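DTDP-4-dehydrorhamnose reductase, rfbD ortholog (PDB 1VL0) probably catalyses the NAD(P)H-dependent reduction of dTDP-6-deoxy-L-lyxo-4-hexulose to dTDP-L-rhamnose in the dTDP-L-rhamnose pathway. Local coordinates at residues N168-T173 against Y227-E232; T197-R202 against K280-E285; D114-G119 against T140-E145; G93-A98 against K149-K154. All coordinates share one frame; numbering follows the deposited sequence.

Interaction 1. Residues N168-T173 against Y227-E232; sequences NNFVKT and YDFAVE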
# COMPACT_ATOMS: atom_id res chain seq x y z
N ASN A 168 -31.69 13.42 3.77
CA ASN A 168 -31.39 14.84 3.68
C ASN A 168 -30.32 15.08 2.64
O ASN A 168 -29.44 14.28 2.49
CB ASN A 168 -30.89 15.35 5.04
CG ASN A 168 -32.02 15.53 6.04
OD1 ASN A 168 -33.19 15.79 5.65
ND2 ASN A 168 -31.69 15.42 7.33
N ASN A 169 -30.41 16.19 1.92
CA ASN A 169 -29.48 16.51 0.87
C ASN A 169 -29.75 17.91 0.31
O ASN A 169 -30.68 18.61 0.72
CB ASN A 169 -29.55 15.45 -0.24
CG ASN A 169 -30.88 15.43 -0.94
OD1 ASN A 169 -31.28 16.40 -1.55
ND2 ASN A 169 -31.58 14.29 -0.87
N PHE A 170 -28.91 18.32 -0.63
CA PHE A 170 -28.94 19.69 -1.16
C PHE A 170 -30.20 19.98 -1.92
O PHE A 170 -30.67 21.11 -1.94
CB PHE A 170 -27.75 19.88 -2.09
CG PHE A 170 -27.63 21.24 -2.67
CD1 PHE A 170 -27.16 22.28 -1.91
CD2 PHE A 170 -27.95 21.48 -3.99
CE1 PHE A 170 -26.99 23.54 -2.48
CE2 PHE A 170 -27.81 22.72 -4.54
CZ PHE A 170 -27.34 23.75 -3.79
N VAL A 171 -30.74 18.94 -2.56
CA VAL A 171 -31.97 19.10 -3.33
C VAL A 171 -33.12 19.49 -2.40
O VAL A 171 -33.80 20.51 -2.63
CB VAL A 171 -32.31 17.84 -4.17
CG1 VAL A 171 -33.58 18.05 -4.97
CG2 VAL A 171 -31.18 17.51 -5.11
N LYS A 172 -33.34 18.67 -1.36
CA LYS A 172 -34.37 18.95 -0.36
C LYS A 172 -34.17 20.29 0.35
O LYS A 172 -35.12 21.06 0.56
CB LYS A 172 -34.46 17.79 0.64
CG LYS A 172 -35.00 16.50 0.03
CD LYS A 172 -35.26 15.43 1.13
CE LYS A 172 -35.77 14.13 0.57
NZ LYS A 172 -36.10 13.16 1.71
N THR A 173 -32.93 20.58 0.69
CA THR A 173 -32.57 21.86 1.29
C THR A 173 -32.95 23.06 0.43
O THR A 173 -33.60 23.99 0.90
CB THR A 173 -31.08 21.85 1.57
OG1 THR A 173 -30.83 20.85 2.57
CG2 THR A 173 -30.61 23.16 2.20
N TYR A 227 -24.34 26.54 -7.57
CA TYR A 227 -25.24 27.54 -8.13
C TYR A 227 -26.03 26.94 -9.33
O TYR A 227 -27.26 26.96 -9.37
CB TYR A 227 -24.46 28.82 -8.50
CG TYR A 227 -25.24 29.75 -9.41
CD1 TYR A 227 -26.24 30.60 -8.91
CD2 TYR A 227 -25.03 29.73 -10.80
CE1 TYR A 227 -26.97 31.41 -9.75
CE2 TYR A 227 -25.74 30.53 -11.64
CZ TYR A 227 -26.72 31.38 -11.12
OH TYR A 227 -27.42 32.19 -11.96
N ASP A 228 -25.33 26.33 -10.28
CA ASP A 228 -25.98 25.73 -11.42
C ASP A 228 -26.95 24.61 -10.97
O ASP A 228 -28.01 24.40 -11.56
CB ASP A 228 -24.95 25.09 -12.33
CG ASP A 228 -23.98 26.06 -12.96
OD1 ASP A 228 -24.40 27.19 -13.31
OD2 ASP A 228 -22.79 25.74 -13.16
N PHE A 229 -26.55 23.88 -9.96
CA PHE A 229 -27.36 22.76 -9.40
C PHE A 229 -28.68 23.36 -8.87
O PHE A 229 -29.77 22.89 -9.24
CB PHE A 229 -26.52 22.11 -8.32
CG PHE A 229 -27.05 20.82 -7.75
CD1 PHE A 229 -28.21 20.19 -8.22
CD2 PHE A 229 -26.35 20.21 -6.73
CE1 PHE A 229 -28.66 18.99 -7.65
CE2 PHE A 229 -26.80 19.00 -6.18
CZ PHE A 229 -27.97 18.41 -6.63
N ALA A 230 -28.58 24.44 -8.09
CA ALA A 230 -29.76 25.13 -7.53
C ALA A 230 -30.67 25.66 -8.64
O ALA A 230 -31.89 25.47 -8.60
CB ALA A 230 -29.31 26.25 -6.61
N VAL A 231 -30.09 26.32 -9.63
CA VAL A 231 -30.85 26.88 -10.73
C VAL A 231 -31.64 25.79 -11.46
O VAL A 231 -32.80 25.98 -11.84
CB VAL A 231 -29.90 27.65 -11.71
CG1 VAL A 231 -30.62 28.05 -13.01
CG2 VAL A 231 -29.41 28.90 -11.03
N GLU A 232 -31.04 24.63 -11.66
CA GLU A 232 -31.74 23.54 -12.32
C GLU A 232 -32.83 22.97 -11.42
O GLU A 232 -33.89 22.66 -11.91
CB GLU A 232 -30.78 22.47 -12.78
CG GLU A 232 -31.40 21.26 -13.47
CD GLU A 232 -31.92 21.54 -14.88
OE1 GLU A 232 -31.83 22.69 -15.37
OE2 GLU A 232 -32.39 20.58 -15.50
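F170 and V171 meet F229 and A230 in a buried apolar contact between two helices, the start of helix 170-180 and helix 226-237, where an extended short-chain dehydrogenase/reductase fold joins its large sheet to the small sheet of strands 183-187 and 242-246. The two phenylalanines carry it. Their side chains run past each other in opposite directions, and the rings lie 4.9 Å apart between centroids with planes at 37°, an oblique pairing. F170 CD2 sits over one face of the F229 ring, displaced toward the rim and 3.4 Å from F229 CD2. F170 CG is anti to its backbone N (chi1 -178°), which carries the ring across to helix 226-237, and its edge reaches A230, with CE2 4.0 Å from A230 N. V171 crosses F229 at about a right angle and touches the far end of that ring through CG2, 3.7 Å from F229 CZ. Y164 and W162 of strand 155-164 also pack on F229, while V186 touches F170 and A230, so the helix pair rests against strands of both sheets. The start of helix 170-180 is fixed by N169, its N-cap, whose ND2 is held by Q23, an NADH-binding residue, and by Y286. N169 OD1 accepts from K172 N at 3.1 Å, the N-H nearly straight at 162° but arriving above the carbonyl plane, and more weakly from V171 N.

Interaction 2. Residues T197-R202 against K280-E285; sequences TVDLAR and KESLKE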
# COMPACT_ATOMS: atom_id res chain seq x y z
N THR A 197 -28.30 8.57 -5.98
CA THR A 197 -28.01 7.23 -5.46
C THR A 197 -28.42 6.13 -6.42
O THR A 197 -27.98 4.98 -6.31
CB THR A 197 -28.73 6.97 -4.12
OG1 THR A 197 -30.13 7.34 -4.22
CG2 THR A 197 -28.15 7.85 -3.04
N VAL A 198 -29.32 6.43 -7.33
CA VAL A 198 -29.79 5.41 -8.26
C VAL A 198 -28.62 4.97 -9.12
O VAL A 198 -28.44 3.80 -9.36
CB VAL A 198 -30.91 5.96 -9.19
CG1 VAL A 198 -31.23 4.98 -10.36
CG2 VAL A 198 -32.16 6.26 -8.35
N ASP A 199 -27.87 5.95 -9.63
CA ASP A 199 -26.70 5.66 -10.49
C ASP A 199 -25.54 5.03 -9.70
O ASP A 199 -24.84 4.19 -10.22
CB ASP A 199 -26.21 6.96 -11.13
CG ASP A 199 -27.23 7.54 -12.07
OD1 ASP A 199 -28.13 8.23 -11.54
OD2 ASP A 199 -27.23 7.28 -13.31
N LEU A 200 -25.33 5.51 -8.46
CA LEU A 200 -24.28 5.01 -7.61
C LEU A 200 -24.54 3.56 -7.28
O LEU A 200 -23.66 2.73 -7.36
CB LEU A 200 -24.16 5.86 -6.34
CG LEU A 200 -23.08 5.37 -5.32
CD1 LEU A 200 -21.67 5.22 -5.92
CD2 LEU A 200 -23.11 6.34 -4.14
N ALA A 201 -25.78 3.26 -6.92
CA ALA A 201 -26.15 1.90 -6.56
C ALA A 201 -26.05 0.90 -7.71
O ALA A 201 -25.68 -0.25 -7.51
CB ALA A 201 -27.55 1.92 -6.00
N ARG A 202 -26.41 1.32 -8.91
CA ARG A 202 -26.25 0.51 -10.09
C ARG A 202 -24.80 0.19 -10.30
O ARG A 202 -24.44 -0.91 -10.68
CB ARG A 202 -26.79 1.24 -11.34
CG ARG A 202 -28.28 1.23 -11.49
CD ARG A 202 -28.75 2.07 -12.65
NE ARG A 202 -30.22 2.22 -12.73
CZ ARG A 202 -30.84 3.07 -13.57
NH1 ARG A 202 -30.14 3.86 -14.40
NH2 ARG A 202 -32.15 3.14 -13.58
N LYS A 280 -28.31 16.08 -15.18
CA LYS A 280 -29.67 16.67 -15.29
C LYS A 280 -30.76 15.63 -15.47
O LYS A 280 -31.88 15.79 -15.00
CB LYS A 280 -29.70 17.67 -16.43
CG LYS A 280 -29.00 18.98 -16.06
CD LYS A 280 -29.08 19.94 -17.19
CE LYS A 280 -28.40 21.26 -16.84
NZ LYS A 280 -28.49 22.16 -18.02
N GLU A 281 -30.42 14.54 -16.14
CA GLU A 281 -31.36 13.44 -16.33
C GLU A 281 -31.67 12.71 -15.01
O GLU A 281 -32.81 12.38 -14.72
CB GLU A 281 -30.77 12.48 -17.36
CG GLU A 281 -31.65 11.32 -17.75
CD GLU A 281 -31.00 10.37 -18.78
OE1 GLU A 281 -29.94 10.72 -19.35
OE2 GLU A 281 -31.55 9.25 -18.98
N SER A 282 -30.62 12.40 -14.24
CA SER A 282 -30.75 11.78 -12.97
C SER A 282 -31.56 12.66 -12.03
O SER A 282 -32.39 12.18 -11.25
CB SER A 282 -29.36 11.51 -12.39
OG SER A 282 -28.72 10.49 -13.12
N LEU A 283 -31.27 13.94 -12.08
CA LEU A 283 -31.87 14.91 -11.18
C LEU A 283 -33.37 15.05 -11.50
O LEU A 283 -34.25 14.95 -10.58
CB LEU A 283 -31.14 16.25 -11.31
CG LEU A 283 -31.77 17.32 -10.43
CD1 LEU A 283 -31.85 16.91 -8.89
CD2 LEU A 283 -31.12 18.65 -10.63
N LYS A 284 -33.70 15.15 -12.79
CA LYS A 284 -35.12 15.19 -13.19
C LYS A 284 -35.87 13.97 -12.70
O LYS A 284 -37.01 14.09 -12.21
CB LYS A 284 -35.30 15.34 -14.69
CG LYS A 284 -36.77 15.56 -15.07
CD LYS A 284 -37.01 16.03 -16.49
CE LYS A 284 -38.47 16.49 -16.66
NZ LYS A 284 -39.49 15.44 -16.21
N GLU A 285 -35.28 12.78 -12.82
CA GLU A 285 -35.95 11.54 -12.37
C GLU A 285 -36.23 11.63 -10.86
O GLU A 285 -37.26 11.19 -10.34
CB GLU A 285 -35.08 10.35 -12.73
CG GLU A 285 -35.54 9.00 -12.23
CD GLU A 285 -34.46 7.91 -12.33
OE1 GLU A 285 -33.42 7.99 -11.61
OE2 GLU A 285 -34.65 6.92 -13.09
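S282 and D199 form the hydrogen bond that joins helix 197-210 to helix 279-290. S282 OG donates to D199 OD1 over 2.8 Å, approaching from above the carboxylate plane, 41° out of it. Both groups project across the gap where the helices come closest, D199 CA and S282 CA being 7.7 Å apart. The D199 carboxylate lies beside its own backbone N (chi1 -65°), which turns OD1 toward the serine.

The charged groups are tied together by R277, whose NH2 makes salt bridges to D199 OD1 and E285 OE1. Those two oxygens are 5.3 Å apart, and the shared guanidinium probably offsets their mutual repulsion. R202 adds only a distant opposite charge, with NH2 4.6 Å from E285 OE2 and no N-H aimed at it.

Van der Waals contact is slight. The extended E285 chain brings OE1 against both methyls of V198, 3.9 Å from CG1 and from CG2, and V198 CG1 in turn lies over one face of the R202 guanidinium.

Helix 197-210 follows strand 191-196 and packs beside helix 23-32 on the nucleotide-binding sheet, so the arrangement is a polar helix-helix junction linking the C-terminal helix of the chain to the flank of a Rossmann-type fold.

Interaction 3. Residues D114-G119 against T140-E145; sequences DYVFDG and TKLEGE. With NAI (1,4-dihydronicotinamide adenine dinucleotide), chain D.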
# COMPACT_ATOMS: atom_id res chain seq x y z
N ASP A 114 -14.86 12.32 -2.88
CA ASP A 114 -14.03 13.34 -3.56
C ASP A 114 -13.24 14.23 -2.62
O ASP A 114 -12.29 14.85 -3.02
CB ASP A 114 -14.95 14.24 -4.45
CG ASP A 114 -15.97 15.07 -3.63
OD1 ASP A 114 -16.70 14.50 -2.79
OD2 ASP A 114 -16.12 16.31 -3.77
N TYR A 115 -13.59 14.26 -1.34
CA TYR A 115 -12.79 15.03 -0.36
C TYR A 115 -11.41 14.42 -0.06
O TYR A 115 -10.65 14.97 0.73
CB TYR A 115 -13.56 15.19 0.97
CG TYR A 115 -14.54 16.36 1.01
CD1 TYR A 115 -15.68 16.34 0.23
CD2 TYR A 115 -14.32 17.45 1.82
CE1 TYR A 115 -16.56 17.38 0.25
CE2 TYR A 115 -15.19 18.49 1.85
CZ TYR A 115 -16.33 18.45 1.06
OH TYR A 115 -17.22 19.49 1.06
N VAL A 116 -11.08 13.28 -0.65
CA VAL A 116 -9.70 12.77 -0.56
C VAL A 116 -8.73 13.61 -1.38
O VAL A 116 -7.54 13.50 -1.21
CB VAL A 116 -9.55 11.29 -0.93
CG1 VAL A 116 -10.47 10.41 -0.02
CG2 VAL A 116 -9.85 11.02 -2.38
N PHE A 117 -9.25 14.44 -2.28
CA PHE A 117 -8.45 15.33 -3.13
C PHE A 117 -8.44 16.74 -2.55
O PHE A 117 -9.26 17.04 -1.68
CB PHE A 117 -9.00 15.30 -4.53
CG PHE A 117 -8.94 13.93 -5.16
CD1 PHE A 117 -7.73 13.36 -5.50
CD2 PHE A 117 -10.10 13.21 -5.40
CE1 PHE A 117 -7.68 12.12 -6.12
CE2 PHE A 117 -10.05 11.96 -5.98
CZ PHE A 117 -8.84 11.39 -6.31
N ASP A 118 -7.47 17.56 -2.94
CA ASP A 118 -7.31 18.89 -2.34
C ASP A 118 -8.15 20.01 -3.00
O ASP A 118 -8.23 21.10 -2.48
CB ASP A 118 -5.83 19.32 -2.26
CG ASP A 118 -5.13 19.39 -3.61
OD1 ASP A 118 -5.80 19.44 -4.67
OD2 ASP A 118 -3.89 19.36 -3.69
N GLY A 119 -8.77 19.73 -4.14
CA GLY A 119 -9.60 20.73 -4.80
C GLY A 119 -8.86 21.70 -5.69
O GLY A 119 -9.43 22.62 -6.22
N THR A 140 -9.98 11.24 7.29
CA THR A 140 -10.53 10.02 7.93
C THR A 140 -11.13 9.03 6.94
O THR A 140 -10.99 7.84 7.11
CB THR A 140 -11.59 10.37 8.99
OG1 THR A 140 -12.71 11.08 8.41
CG2 THR A 140 -10.98 11.28 10.08
N LYS A 141 -11.81 9.53 5.91
CA LYS A 141 -12.31 8.66 4.85
C LYS A 141 -11.14 8.05 4.09
O LYS A 141 -11.17 6.91 3.73
CB LYS A 141 -13.20 9.42 3.86
CG LYS A 141 -14.51 9.93 4.41
CD LYS A 141 -15.50 8.77 4.68
CE LYS A 141 -15.97 8.07 3.39
NZ LYS A 141 -16.92 6.97 3.71
N LEU A 142 -10.09 8.82 3.83
CA LEU A 142 -8.90 8.26 3.15
C LEU A 142 -8.24 7.12 3.93
O LEU A 142 -7.86 6.11 3.38
CB LEU A 142 -7.86 9.33 2.88
CG LEU A 142 -6.58 8.82 2.20
CD1 LEU A 142 -6.81 8.35 0.81
CD2 LEU A 142 -5.54 9.93 2.18
N GLU A 143 -8.09 7.31 5.23
CA GLU A 143 -7.50 6.28 6.05
C GLU A 143 -8.39 5.04 6.05
O GLU A 143 -7.88 3.92 6.08
CB GLU A 143 -7.24 6.80 7.47
CG GLU A 143 -6.16 7.88 7.51
CD GLU A 143 -4.79 7.40 7.03
OE1 GLU A 143 -4.51 6.15 7.07
OE2 GLU A 143 -3.99 8.30 6.67
N GLY A 144 -9.69 5.25 5.97
CA GLY A 144 -10.64 4.12 5.79
C GLY A 144 -10.30 3.36 4.53
O GLY A 144 -10.21 2.18 4.55
N GLU A 145 -10.07 4.06 3.41
CA GLU A 145 -9.67 3.41 2.15
C GLU A 145 -8.41 2.59 2.32
O GLU A 145 -8.33 1.45 1.86
CB GLU A 145 -9.39 4.42 1.04
CG GLU A 145 -10.55 5.29 0.61
CD GLU A 145 -10.26 6.07 -0.68
OE1 GLU A 145 -9.18 5.84 -1.26
OE2 GLU A 145 -11.12 6.89 -1.09
PA NAI D . -26.23 8.93 5.08
O1A NAI D . -25.71 9.99 6.01
O2A NAI D . -27.53 9.29 4.40
O5B NAI D . -26.28 7.56 5.93
C5B NAI D . -25.10 7.18 6.61
C4B NAI D . -25.41 6.15 7.69
O4B NAI D . -24.31 6.06 8.59
C3B NAI D . -26.61 6.46 8.58
O3B NAI D . -27.65 5.53 8.36
C2B NAI D . -26.01 6.35 9.99
O2B NAI D . -26.92 5.97 11.01
C1B NAI D . -24.87 5.37 9.70
N9A NAI D . -23.90 5.08 10.77
C8A NAI D . -23.27 6.02 11.55
N7A NAI D . -22.48 5.37 12.44
C5A NAI D . -22.60 4.04 12.27
C6A NAI D . -22.00 2.96 12.93
N6A NAI D . -21.17 3.15 13.94
N1A NAI D . -22.31 1.68 12.54
C2A NAI D . -23.20 1.47 11.48
N3A NAI D . -23.80 2.52 10.85
C4A NAI D . -23.50 3.81 11.22
O3 NAI D . -25.08 8.57 4.03
PN NAI D . -25.13 8.71 2.42
O1N NAI D . -25.73 7.51 1.81
O2N NAI D . -25.50 10.11 2.09
O5D NAI D . -23.56 8.45 2.12
C5D NAI D . -23.16 7.16 1.69
C4D NAI D . -21.67 7.16 1.46
O4D NAI D . -21.28 8.15 0.48
C3D NAI D . -20.88 7.46 2.73
O3D NAI D . -19.91 6.44 2.79
C2D NAI D . -20.26 8.84 2.52
O2D NAI D . -18.99 9.09 3.13
C1D NAI D . -20.16 8.86 0.99
N1N NAI D . -20.20 10.21 0.42
C2N NAI D . -21.39 10.90 0.43
C3N NAI D . -21.41 12.17 -0.14
C7N NAI D . -22.55 13.11 0.15
O7N NAI D . -22.68 14.23 -0.68
N7N NAI D . -23.40 12.86 1.15
C4N NAI D . -20.25 12.71 -0.70
C5N NAI D . -19.05 11.99 -0.70
C6N NAI D . -19.06 10.73 -0.12
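V116 packs on L142 and E145 beside the cofactor pocket, where the loop after strand 107-113 meets helix 136-151. This helix carries Y137 and K141, the Tyr-X-X-X-Lys pair characteristic of short-chain dehydrogenases/reductases, and both bind the bound dihydronicotinamide dinucleotide. The contact itself is small and buried. V116 points CG1 at the helix, 4.0 Å from L142 CB and 3.7 Å from E145 OE2, crossing L142 at about a right angle, while E145 comes toward it from the opposite direction. Its other methyl, CG2, turns back over one face of the F117 ring. CG1 reaches the helix because it lies anti to the V116 carbonyl carbon (chi1 -58°).

The E145 carboxylate is not left to the methyl group: OE2 accepts from S112 OG and OE1 forms a salt bridge with R159, so its polar end is satisfied by strands 107-113 and 155-164.

One turn before E145, K141 starts toward the loop and then bends at chi2 (-71°) and chi3 (-67°), which swings NZ away from V116 and up to the ribose next to the nicotinamide. K141 NZ donates to NAI O2D at 3.0 Å and to NAI O3D at 3.2 Å, and also to the backbone O of I111.

Three acceptors thus fix the position of NZ. The paired hydroxyl bonds clamp the nicotinamide ribose, while the valine contact joins the loop to the same helix by van der Waals contact, and the hydrogen bonds come from K141 and from the partners of E145.

Interaction 4. Residues G93-A98 against K149-K154; sequences GPKNLA and KALNPK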
# COMPACT_ATOMS: atom_id res chain seq x y z
N GLY A 93 -14.17 1.82 11.38
CA GLY A 93 -15.29 1.02 10.89
C GLY A 93 -14.95 0.19 9.68
O GLY A 93 -15.10 -1.01 9.68
N PRO A 94 -14.50 0.84 8.61
CA PRO A 94 -14.00 0.13 7.42
C PRO A 94 -12.90 -0.93 7.69
O PRO A 94 -12.99 -2.10 7.17
CB PRO A 94 -13.51 1.25 6.53
CG PRO A 94 -14.35 2.42 6.94
CD PRO A 94 -14.57 2.29 8.40
N LYS A 95 -11.96 -0.57 8.56
CA LYS A 95 -10.92 -1.49 9.02
C LYS A 95 -11.54 -2.73 9.60
O LYS A 95 -11.15 -3.84 9.24
CB LYS A 95 -10.04 -0.85 10.12
CG LYS A 95 -9.10 -1.83 10.88
CD LYS A 95 -8.50 -1.26 12.17
CE LYS A 95 -8.95 -1.99 13.45
NZ LYS A 95 -8.63 -3.42 13.60
N ASN A 96 -12.48 -2.53 10.53
CA ASN A 96 -13.12 -3.64 11.21
C ASN A 96 -13.87 -4.54 10.23
O ASN A 96 -13.84 -5.79 10.35
CB ASN A 96 -14.07 -3.16 12.33
CG ASN A 96 -13.34 -2.54 13.53
OD1 ASN A 96 -12.18 -2.81 13.76
ND2 ASN A 96 -14.05 -1.74 14.33
N LEU A 97 -14.57 -3.91 9.29
CA LEU A 97 -15.38 -4.64 8.33
C LEU A 97 -14.56 -5.38 7.30
O LEU A 97 -14.88 -6.52 6.92
CB LEU A 97 -16.34 -3.66 7.63
CG LEU A 97 -17.38 -2.96 8.51
CD1 LEU A 97 -18.08 -1.89 7.69
CD2 LEU A 97 -18.44 -3.95 9.03
N ALA A 98 -13.48 -4.75 6.86
CA ALA A 98 -12.58 -5.35 5.89
C ALA A 98 -11.90 -6.62 6.41
O ALA A 98 -11.88 -7.67 5.71
CB ALA A 98 -11.55 -4.32 5.41
N LYS A 149 -8.04 -1.70 1.74
CA LYS A 149 -7.16 -2.32 0.81
C LYS A 149 -6.08 -3.16 1.50
O LYS A 149 -5.64 -4.18 0.97
CB LYS A 149 -6.48 -1.26 -0.04
CG LYS A 149 -7.42 -0.44 -0.86
CD LYS A 149 -6.66 0.33 -1.94
CE LYS A 149 -6.11 1.59 -1.38
NZ LYS A 149 -5.44 2.36 -2.47
N ALA A 150 -5.64 -2.73 2.68
CA ALA A 150 -4.54 -3.44 3.36
C ALA A 150 -5.03 -4.73 3.94
O ALA A 150 -4.30 -5.69 4.00
CB ALA A 150 -3.98 -2.59 4.48
N LEU A 151 -6.28 -4.74 4.38
CA LEU A 151 -6.81 -5.88 5.13
C LEU A 151 -7.65 -6.90 4.36
O LEU A 151 -8.03 -7.92 4.92
CB LEU A 151 -7.62 -5.34 6.29
CG LEU A 151 -6.80 -4.59 7.34
CD1 LEU A 151 -7.71 -3.80 8.22
CD2 LEU A 151 -5.91 -5.56 8.16
N ASN A 152 -7.99 -6.62 3.10
CA ASN A 152 -8.82 -7.49 2.28
C ASN A 152 -8.52 -7.29 0.77
O ASN A 152 -8.88 -6.26 0.22
CB ASN A 152 -10.34 -7.24 2.59
CG ASN A 152 -11.25 -8.35 2.07
OD1 ASN A 152 -10.90 -9.04 1.10
ND2 ASN A 152 -12.40 -8.55 2.72
N PRO A 153 -7.89 -8.28 0.12
CA PRO A 153 -7.64 -8.22 -1.34
C PRO A 153 -8.86 -8.21 -2.28
O PRO A 153 -8.68 -7.86 -3.45
CB PRO A 153 -6.82 -9.49 -1.62
CG PRO A 153 -6.23 -9.85 -0.31
CD PRO A 153 -7.32 -9.51 0.69
N LYS A 154 -10.02 -8.69 -1.81
CA LYS A 154 -11.30 -8.59 -2.50
C LYS A 154 -12.02 -7.31 -2.10
O LYS A 154 -13.00 -7.33 -1.39
CB LYS A 154 -12.17 -9.85 -2.29
CG LYS A 154 -11.58 -11.08 -2.98
CD LYS A 154 -12.49 -12.36 -2.90
CE LYS A 154 -12.07 -13.39 -3.97
NZ LYS A 154 -12.28 -12.91 -5.38
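A98, K95, L151 and N152 form the close part of this contact, where helix 83-104 meets the C-terminal end of helix 136-151. A98 CA and N152 CA come within 5.6 Å, a separation allowed by the small alanine side chain. A98 CB lies 4.2 Å from L151 CB, and L151 CD1 wedges beside the preceding turn, 3.6 Å both from K95 O and from K95 CG. I108 of strand 107-113 packs on both A98 and N152.

N152 is the first residue to leave helical geometry. Its CG is anti to the backbone N (chi1 -164°), which places the amide next to helix 83-104. N152 ND2 donates to A98 O at 3.2 Å, in the carbonyl plane and on a lone pair, although the N-H is bent to 137°; the same nitrogen also bonds A106 O. N152 OD1 accepts from K154 N at 3.1 Å, an Asx turn that leads the chain into strand 155-164.

The looser side lies at the far end of K95, beyond CG, and at K154, where other subunits supply partners. The K95 chain bends at its far end, and NZ bonds Y213 O and N212 OD1 of the second subunit, whose P153 packs on L151. The more exposed K154 reaches Y213 OH of its own chain and S103 of the third subunit.

One amide therefore uses both its ends: its NH2 group ties A98 O and A106 O, and its oxygen shapes the turn, so the buried polar atoms are paired as the chain enters the sheet.

Overall arrangement
Along the chain, interactions 4 and 3 come first and share helix 136-151; 114-119 with 140-145 falls between the two segments of interaction 4, and the pair touch through G144 O and P94 CB, with centres 16 Å apart. Interactions 1 and 2 follow, their segments alternating in sequence, their centres 14 Å apart. They meet where L283 of helix 279-290 packs on V171 and F229. Interaction 4 lies about 34 Å from interaction 1 and 28 Å from interaction 2, centre to centre, across the middle of the chain. Strand 155-164 is touched by side chains of interactions 1, 2 and 3, the cofactor is gripped directly at interaction 3, and interaction 4 also borders neighbouring subunits.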